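Local structure of orotidine 5'-phosphate decarboxylase (Lactobacillus acidophilus, 3TFX) at residues A[9-14]-A[218-223]; A[120-125]-A[144-149]; A[161-166]-A[181-186]. The protein probably catalyses the decarboxylation of orotidine 5'-monophosphate to UMP, the last step of de novo UMP synthesis, acting as a homodimer. All coordinates share one frame; numbering follows the deposited sequence.

All three interactions sit on one closed, eight-stranded parallel barrel. Interaction 1 joins the first strand to the short helix that follows the eighth, so it encloses the other two along the chain. Interaction 2 closes before interaction 3 opens: helix 142-155 leads into strand 160-162, the sheet neighbour of strand 117-121. Their centres are about 12 Å apart, and a probable hydrogen bond joins Ala120 O to Ile162 N. Interactions 1 and 3, centres about 18 Å apart, touch where Pro218 packs on Ile186; interactions 1 and 2, about 26 Å apart, do not. Together they tie strands one, five, six and seven to loops and helices that follow barrel strands, beside residues predicted to bind substrate.

Interaction 1. Residues A[9-14]-A[218-223]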
loop_
_atom_site.group_PDB
_atom_site.type_symbol
_atom_site.label_atom_id
_atom_site.label_comp_id
_atom_site.label_asym_id
_atom_site.label_seq_id
_atom_site.Cartn_x
_atom_site.Cartn_y
_atom_site.Cartn_z
ATOM N N VAL A 9 3.813 -1.029 19.880
ATOM C CA VAL A 9 2.560 -1.739 20.133
ATOM C C VAL A 9 1.675 -1.817 18.877
ATOM O O VAL A 9 1.250 -0.794 18.343
ATOM C CB VAL A 9 1.807 -1.133 21.345
ATOM C CG1 VAL A 9 0.593 -1.973 21.712
ATOM C CG2 VAL A 9 2.762 -1.059 22.552
ATOM N N ALA A 10 1.412 -3.030 18.404
ATOM C CA ALA A 10 0.573 -3.215 17.225
ATOM C C ALA A 10 -0.897 -3.074 17.581
ATOM O O ALA A 10 -1.440 -3.865 18.358
ATOM C CB ALA A 10 0.835 -4.559 16.577
ATOM N N LEU A 11 -1.526 -2.051 17.014
ATOM C CA LEU A 11 -2.933 -1.780 17.247
ATOM C C LEU A 11 -3.736 -2.209 16.032
ATOM O O LEU A 11 -3.650 -1.594 14.966
ATOM C CB LEU A 11 -3.158 -0.292 17.543
ATOM C CG LEU A 11 -2.328 0.330 18.667
ATOM C CD1 LEU A 11 -2.704 1.784 18.857
ATOM C CD2 LEU A 11 -2.474 -0.442 19.984
ATOM N N ASP A 12 -4.497 -3.283 16.205
ATOM C CA ASP A 12 -5.365 -3.815 15.176
ATOM C C ASP A 12 -6.801 -3.465 15.571
ATOM O O ASP A 12 -7.470 -4.237 16.257
ATOM C CB ASP A 12 -5.185 -5.336 15.069
ATOM C CG ASP A 12 -3.737 -5.745 14.721
ATOM O OD1 ASP A 12 -3.015 -4.956 14.066
ATOM O OD2 ASP A 12 -3.319 -6.864 15.102
ATOM N N LEU A 13 -7.240 -2.280 15.159
ATOM C CA LEU A 13 -8.580 -1.775 15.434
ATOM C C LEU A 13 -8.978 -0.817 14.314
ATOM O O LEU A 13 -8.106 -0.301 13.611
ATOM C CB LEU A 13 -8.625 -1.065 16.794
ATOM C CG LEU A 13 -7.342 -0.358 17.241
ATOM C CD1 LEU A 13 -7.178 0.980 16.539
ATOM C CD2 LEU A 13 -7.307 -0.185 18.760
ATOM N N ASP A 14 -10.280 -0.557 14.172
ATOM C CA ASP A 14 -10.793 0.188 13.010
ATOM C C ASP A 14 -11.502 1.497 13.340
ATOM O O ASP A 14 -12.172 2.071 12.478
ATOM C CB ASP A 14 -11.724 -0.706 12.181
ATOM C CG ASP A 14 -13.021 -1.075 12.915
ATOM O OD1 ASP A 14 -13.812 -1.814 12.324
ATOM O OD2 ASP A 14 -13.265 -0.631 14.054
ATOM N N PRO A 218 -0.162 -9.653 23.437
ATOM C CA PRO A 218 0.508 -9.751 24.738
ATOM C C PRO A 218 0.437 -8.459 25.537
ATOM O O PRO A 218 0.457 -8.501 26.758
ATOM C CB PRO A 218 1.955 -10.078 24.363
ATOM C CG PRO A 218 1.833 -10.865 23.102
ATOM C CD PRO A 218 0.607 -10.344 22.378
ATOM N N ILE A 219 0.327 -7.330 24.852
ATOM C CA ILE A 219 0.190 -6.047 25.516
ATOM C C ILE A 219 -1.245 -5.515 25.495
ATOM O O ILE A 219 -1.785 -5.167 26.538
ATOM C CB ILE A 219 1.136 -4.971 24.927
ATOM C CG1 ILE A 219 2.613 -5.325 25.171
ATOM C CG2 ILE A 219 0.811 -3.601 25.526
ATOM C CD1 ILE A 219 3.627 -4.450 24.350
ATOM N N THR A 220 -1.862 -5.475 24.314
ATOM C CA THR A 220 -3.133 -4.789 24.141
ATOM C C THR A 220 -4.289 -5.523 24.810
ATOM O O THR A 220 -5.321 -4.932 25.054
ATOM C CB THR A 220 -3.476 -4.600 22.647
ATOM O OG1 THR A 220 -3.549 -5.881 22.013
ATOM C CG2 THR A 220 -2.419 -3.747 21.953
ATOM N N LEU A 221 -4.111 -6.818 25.069
ATOM C CA LEU A 221 -5.121 -7.619 25.745
ATOM C C LEU A 221 -4.650 -8.047 27.139
ATOM O O LEU A 221 -5.298 -8.866 27.794
ATOM C CB LEU A 221 -5.512 -8.832 24.891
ATOM C CG LEU A 221 -6.125 -8.521 23.512
ATOM C CD1 LEU A 221 -6.546 -9.805 22.837
ATOM C CD2 LEU A 221 -7.320 -7.565 23.589
ATOM N N ALA A 222 -3.531 -7.485 27.604
ATOM C CA ALA A 222 -3.087 -7.763 28.975
ATOM C C ALA A 222 -4.070 -7.119 29.930
ATOM O O ALA A 222 -4.725 -6.132 29.575
ATOM C CB ALA A 222 -1.675 -7.243 29.227
ATOM N N SER A 223 -4.186 -7.688 31.129
ATOM C CA SER A 223 -5.025 -7.108 32.184
ATOM C C SER A 223 -4.497 -5.753 32.653
ATOM O O SER A 223 -5.286 -4.871 33.044
ATOM C CB SER A 223 -5.153 -8.083 33.366
ATOM O OG SER A 223 -6.034 -9.168 33.056
HETATM O O HOH W 1 -2.831 -5.943 19.274
#
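Val9 meets the short helix 217-220 with both methyl branches, CG1 mainly against Thr220 and CG2 against Ile219. Val9 CG1 lies 3.5 Å from Thr220 CG2, the two side chains overlapping head to tail, and Val9 CG2 comes to 3.9 Å from Ile219 CD1. Leu11 approaches the same threonine methyl obliquely, with Leu11 CD2 3.8 Å from Thr220 CG2, and Ala10 O adds a backbone oxygen at 3.7 Å from Thr220 CG2. In the TIM barrel of this enzyme, strand 7-10 is the first strand and helix 217-220 follows the eighth, 212-215; a backbone hydrogen bond between Ala10 and Val215 joins those two strands and places these methyls at the seam where the barrel closes. Tyr229 of helix 225-236 packs against both Val9 and Ile219. The polar part of the contact runs through water, since no direct hydrogen bond crosses it. One water molecule donates to Ala10 O at 2.7 Å and is hydrogen-bonded to Thr220 OG1 at 2.8 Å. A chi1 of 59° turns the Thr220 hydroxyl to the water while CG2 takes the apolar side. The same hydroxyl makes a weak hydrogen bond to the backbone oxygen of Gly216, a predicted substrate-binding residue.

Interaction 2. Residues A[120-125]-A[144-149]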
loop_
_atom_site.group_PDB
_atom_site.type_symbol
_atom_site.label_atom_id
_atom_site.label_comp_id
_atom_site.label_asym_id
_atom_site.label_seq_id
_atom_site.Cartn_x
_atom_site.Cartn_y
_atom_site.Cartn_z
ATOM N N ALA A 120 11.738 -1.522 4.454
ATOM C CA ALA A 120 11.317 -2.326 3.310
ATOM C C ALA A 120 10.680 -3.615 3.761
ATOM O O ALA A 120 11.196 -4.318 4.643
ATOM C CB ALA A 120 12.485 -2.626 2.379
ATOM N N VAL A 121 9.528 -3.896 3.177
ATOM C CA VAL A 121 8.938 -5.202 3.267
ATOM C C VAL A 121 9.557 -6.026 2.172
ATOM O O VAL A 121 9.834 -5.541 1.064
ATOM C CB VAL A 121 7.402 -5.156 3.125
ATOM C CG1 VAL A 121 6.818 -6.550 2.808
ATOM C CG2 VAL A 121 6.794 -4.569 4.404
ATOM N N THR A 122 9.766 -7.286 2.495
ATOM C CA THR A 122 10.516 -8.172 1.664
ATOM C C THR A 122 9.477 -9.137 1.041
ATOM O O THR A 122 8.813 -8.783 0.033
ATOM C CB THR A 122 11.656 -8.748 2.566
ATOM O OG1 THR A 122 12.946 -8.358 2.074
ATOM C CG2 THR A 122 11.555 -10.207 2.878
ATOM N N GLU A 123 9.312 -10.317 1.630
ATOM C CA GLU A 123 8.207 -11.190 1.281
ATOM C C GLU A 123 7.291 -11.235 2.480
ATOM O O GLU A 123 7.748 -11.458 3.595
ATOM C CB GLU A 123 8.695 -12.598 0.914
ATOM C CG GLU A 123 9.494 -12.682 -0.399
ATOM C CD GLU A 123 8.648 -12.412 -1.641
ATOM O OE1 GLU A 123 7.396 -12.473 -1.576
ATOM O OE2 GLU A 123 9.237 -12.144 -2.701
ATOM N N LEU A 124 6.007 -10.997 2.263
ATOM C CA LEU A 124 5.038 -11.041 3.352
ATOM C C LEU A 124 4.971 -12.450 3.949
ATOM O O LEU A 124 5.198 -13.437 3.240
ATOM C CB LEU A 124 3.655 -10.610 2.854
ATOM C CG LEU A 124 3.469 -9.147 2.411
ATOM C CD1 LEU A 124 2.224 -9.020 1.538
ATOM C CD2 LEU A 124 3.375 -8.211 3.610
ATOM N N THR A 125 4.658 -12.542 5.243
ATOM C CA THR A 125 4.519 -13.850 5.911
ATOM C C THR A 125 3.392 -14.656 5.258
ATOM O O THR A 125 3.331 -15.880 5.401
ATOM C CB THR A 125 4.268 -13.725 7.446
ATOM O OG1 THR A 125 3.029 -13.045 7.686
ATOM C CG2 THR A 125 5.405 -12.949 8.134
ATOM N N GLU A 144 16.967 -16.820 -0.147
ATOM C CA GLU A 144 17.759 -16.093 -1.137
ATOM C C GLU A 144 17.028 -14.846 -1.629
ATOM O O GLU A 144 17.648 -13.796 -1.818
ATOM C CB GLU A 144 18.122 -16.995 -2.323
ATOM C CG GLU A 144 19.249 -18.000 -2.039
ATOM C CD GLU A 144 19.660 -18.813 -3.272
ATOM O OE1 GLU A 144 19.765 -18.230 -4.381
ATOM O OE2 GLU A 144 19.882 -20.038 -3.130
ATOM N N GLN A 145 15.716 -14.970 -1.828
ATOM C CA GLN A 145 14.884 -13.864 -2.307
ATOM C C GLN A 145 14.790 -12.761 -1.250
ATOM O O GLN A 145 14.903 -11.574 -1.559
ATOM C CB GLN A 145 13.486 -14.369 -2.709
ATOM C CG GLN A 145 12.442 -13.271 -2.973
ATOM C CD GLN A 145 12.629 -12.554 -4.315
ATOM O OE1 GLN A 145 13.593 -12.803 -5.062
ATOM N NE2 GLN A 145 11.696 -11.661 -4.629
ATOM N N VAL A 146 14.613 -13.178 -0.002
ATOM C CA VAL A 146 14.549 -12.269 1.131
ATOM C C VAL A 146 15.837 -11.462 1.282
ATOM O O VAL A 146 15.786 -10.233 1.405
ATOM C CB VAL A 146 14.172 -13.001 2.440
ATOM C CG1 VAL A 146 14.442 -12.116 3.668
ATOM C CG2 VAL A 146 12.703 -13.401 2.398
ATOM N N LEU A 147 16.982 -12.143 1.260
ATOM C CA LEU A 147 18.279 -11.476 1.382
ATOM C C LEU A 147 18.527 -10.504 0.208
ATOM O O LEU A 147 18.980 -9.374 0.405
ATOM C CB LEU A 147 19.400 -12.511 1.510
ATOM C CG LEU A 147 20.855 -12.021 1.394
ATOM C CD1 LEU A 147 21.163 -11.070 2.521
ATOM C CD2 LEU A 147 21.876 -13.195 1.355
ATOM N N SER A 148 18.192 -10.937 -0.999
ATOM C CA SER A 148 18.331 -10.110 -2.208
ATOM C C SER A 148 17.493 -8.812 -2.146
ATOM O O SER A 148 17.984 -7.726 -2.460
ATOM C CB SER A 148 17.942 -10.939 -3.435
ATOM O OG SER A 148 18.008 -10.175 -4.616
ATOM N N LEU A 149 16.235 -8.940 -1.740
ATOM C CA LEU A 149 15.359 -7.778 -1.538
ATOM C C LEU A 149 15.898 -6.861 -0.431
ATOM O O LEU A 149 15.916 -5.649 -0.583
ATOM C CB LEU A 149 13.949 -8.251 -1.181
ATOM C CG LEU A 149 12.842 -8.326 -2.245
ATOM C CD1 LEU A 149 13.291 -8.211 -3.693
ATOM C CD2 LEU A 149 11.950 -9.513 -2.026
#
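Glu123 OE2 is gripped by two amides, that of Gln145 across the contact and that of Gln136 in the intervening loop. Gln145 NE2 donates at 3.2 Å to Glu123 OE2, with an N-H...O angle of 153°. The carboxylate oxygen lies close to the amide plane of Gln145, and the N-H comes in almost in line with the C-O bond, although the two flat groups are turned 39° apart. Bends at chi2 in both side chains bring these ends together. An alanine in place of Glu123 would probably leave both glutamine amides without this shared acceptor and their side chains freer to turn. The bond ties the loop after strand 117-121, the fifth of the TIM barrel, to helix 142-155, which leads into the sixth. Deeper in, the Thr122 methyl is modelled against Val146, but its position is doubtful: CG2 stands unusually close to Val146 CG2, and chi1, at -117°, is far from a staggered value. The weak bond from Thr122 OG1 to Val146 O, at 3.5 Å, shares that doubt. The second subunit adjoins this region: its Glu135 packs on Leu149, and its Ile68 on Thr125, both Ile68 and Thr125 being predicted substrate-binding residues.

Interaction 3. Residues A[161-166]-A[181-186]; sequences VICSPL and YVTPGI
Val182 is clasped by the backbone on both sides of Ile162, the pattern of a parallel ladder. Val182 N donates to Val161 O at 3.0 Å with an N-H...O angle of 167°, and Cys163 N donates to Val182 O, also at 3.0 Å but tilted 28° from the carbonyl plane. These strands, 160-162 and 180-183, are the sixth and seventh of the TIM barrel, joined by helix 168-175 as a beta-alpha-beta unit. The strand part is closely packed on both faces. On one, Ile162 and Val182 cross obliquely, Ile162 CD1 lying 4.0 Å from Val182 CG1, and both also touch Leu119 of the fifth strand. On the other, Val161 runs alongside Tyr181, with Val161 CG2 4.0 Å from Tyr181 CD1. Cys163 SG approaches the edge of the Tyr181 ring, near its plane, brought there by a chi1 of 60°. The Tyr181 hydroxyl is bonded to Gly176 O, and helix 168-175 packs over this face. Pro165 extends the packed part past the strand ends: Pro165 CD lies 3.9 Å from Thr183 CB, and Pro165 CG reaches Ile186 CD1 at 3.7 Å.

The loose side lies at Ser164, which turns away, at Pro184 on the rim, and at the exposed Gly185, whose N stands 4.4 Å from Pro165 CD. Continuing the ladder would require an N-H at position 184 for Cys163 O, and Pro184 has none; instead Pro184 CD sits against that oxygen, and Thr183 CA makes a CA-H...O contact to Cys163 O at 3.3 Å. The missing N-H groups of Pro184 and Pro165 are consistent with the ladder ending here, where the chains pass into loops, the second leading to Arg187, a predicted substrate-binding residue.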
loop_
_atom_site.group_PDB
_atom_site.type_symbol
_atom_site.label_atom_id
_atom_site.label_comp_id
_atom_site.label_asym_id
_atom_site.label_seq_id
_atom_site.Cartn_x
_atom_site.Cartn_y
_atom_site.Cartn_z
ATOM N N VAL A 161 14.619 -3.101 7.369
ATOM C CA VAL A 161 13.666 -4.064 6.828
ATOM C C VAL A 161 12.761 -4.641 7.930
ATOM O O VAL A 161 13.125 -4.674 9.101
ATOM C CB VAL A 161 14.367 -5.263 6.156
ATOM C CG1 VAL A 161 14.915 -4.878 4.808
ATOM C CG2 VAL A 161 15.449 -5.858 7.092
ATOM N N ILE A 162 11.591 -5.119 7.528
ATOM C CA ILE A 162 10.773 -5.957 8.381
ATOM C C ILE A 162 11.209 -7.386 8.108
ATOM O O ILE A 162 11.159 -7.830 6.967
ATOM C CB ILE A 162 9.271 -5.827 8.025
ATOM C CG1 ILE A 162 8.837 -4.348 7.918
ATOM C CG2 ILE A 162 8.399 -6.724 8.961
ATOM C CD1 ILE A 162 9.017 -3.497 9.169
ATOM N N CYS A 163 11.630 -8.104 9.149
ATOM C CA CYS A 163 12.012 -9.502 9.019
ATOM C C CYS A 163 11.578 -10.261 10.259
ATOM O O CYS A 163 11.194 -9.662 11.246
ATOM C CB CYS A 163 13.529 -9.640 8.816
ATOM S SG CYS A 163 14.545 -8.968 10.178
ATOM N N SER A 164 11.632 -11.586 10.198
ATOM C CA SER A 164 11.334 -12.407 11.359
ATOM C C SER A 164 12.564 -12.413 12.271
ATOM O O SER A 164 13.687 -12.253 11.790
ATOM C CB SER A 164 11.023 -13.837 10.932
ATOM O OG SER A 164 12.183 -14.620 11.087
ATOM N N PRO A 165 12.359 -12.587 13.588
ATOM C CA PRO A 165 13.475 -12.683 14.527
ATOM C C PRO A 165 14.594 -13.633 14.063
ATOM O O PRO A 165 15.776 -13.313 14.214
ATOM C CB PRO A 165 12.817 -13.208 15.814
ATOM C CG PRO A 165 11.322 -13.343 15.510
ATOM C CD PRO A 165 11.062 -12.543 14.286
ATOM N N LEU A 166 14.215 -14.767 13.484
ATOM C CA LEU A 166 15.169 -15.781 13.036
ATOM C C LEU A 166 15.992 -15.369 11.822
ATOM O O LEU A 166 17.085 -15.901 11.604
ATOM C CB LEU A 166 14.440 -17.083 12.704
ATOM C CG LEU A 166 14.055 -18.060 13.822
ATOM C CD1 LEU A 166 12.987 -19.014 13.323
ATOM C CD2 LEU A 166 15.272 -18.841 14.302
ATOM N N TYR A 181 16.704 -3.691 11.877
ATOM C CA TYR A 181 16.019 -4.968 11.703
ATOM C C TYR A 181 14.802 -4.963 12.619
ATOM O O TYR A 181 14.934 -5.099 13.838
ATOM C CB TYR A 181 16.984 -6.136 11.965
ATOM C CG TYR A 181 18.248 -6.016 11.130
ATOM C CD1 TYR A 181 18.286 -6.513 9.832
ATOM C CD2 TYR A 181 19.379 -5.372 11.623
ATOM C CE1 TYR A 181 19.436 -6.397 9.040
ATOM C CE2 TYR A 181 20.548 -5.252 10.836
ATOM C CZ TYR A 181 20.554 -5.759 9.546
ATOM O OH TYR A 181 21.671 -5.635 8.754
ATOM N N VAL A 182 13.627 -4.757 12.019
ATOM C CA VAL A 182 12.369 -4.598 12.755
ATOM C C VAL A 182 11.565 -5.897 12.702
ATOM O O VAL A 182 11.200 -6.366 11.614
ATOM C CB VAL A 182 11.547 -3.420 12.220
ATOM C CG1 VAL A 182 10.185 -3.313 12.944
ATOM C CG2 VAL A 182 12.345 -2.108 12.351
ATOM N N THR A 183 11.312 -6.478 13.878
ATOM C CA THR A 183 10.805 -7.854 13.983
ATOM C C THR A 183 9.469 -7.958 14.748
ATOM O O THR A 183 9.446 -7.757 15.964
ATOM C CB THR A 183 11.848 -8.776 14.675
ATOM O OG1 THR A 183 12.041 -8.344 16.023
ATOM C CG2 THR A 183 13.194 -8.718 13.967
ATOM N N PRO A 184 8.358 -8.290 14.040
ATOM C CA PRO A 184 6.999 -8.373 14.646
ATOM C C PRO A 184 6.518 -9.635 15.381
ATOM O O PRO A 184 5.489 -9.589 16.083
ATOM C CB PRO A 184 6.056 -8.114 13.449
ATOM C CG PRO A 184 6.823 -8.575 12.262
ATOM C CD PRO A 184 8.295 -8.318 12.562
ATOM N N GLY A 185 7.176 -10.773 15.255
ATOM C CA GLY A 185 6.495 -11.991 15.799
ATOM C C GLY A 185 6.495 -12.212 17.313
ATOM O O GLY A 185 6.246 -13.327 17.784
ATOM N N ILE A 186 6.744 -11.157 18.083
ATOM C CA ILE A 186 7.291 -11.319 19.442
ATOM C C ILE A 186 6.267 -11.510 20.585
ATOM O O ILE A 186 5.334 -10.711 20.738
ATOM C CB ILE A 186 8.271 -10.159 19.763
ATOM C CG1 ILE A 186 9.330 -9.999 18.640
ATOM C CG2 ILE A 186 8.890 -10.326 21.160
ATOM C CD1 ILE A 186 10.262 -11.206 18.402
#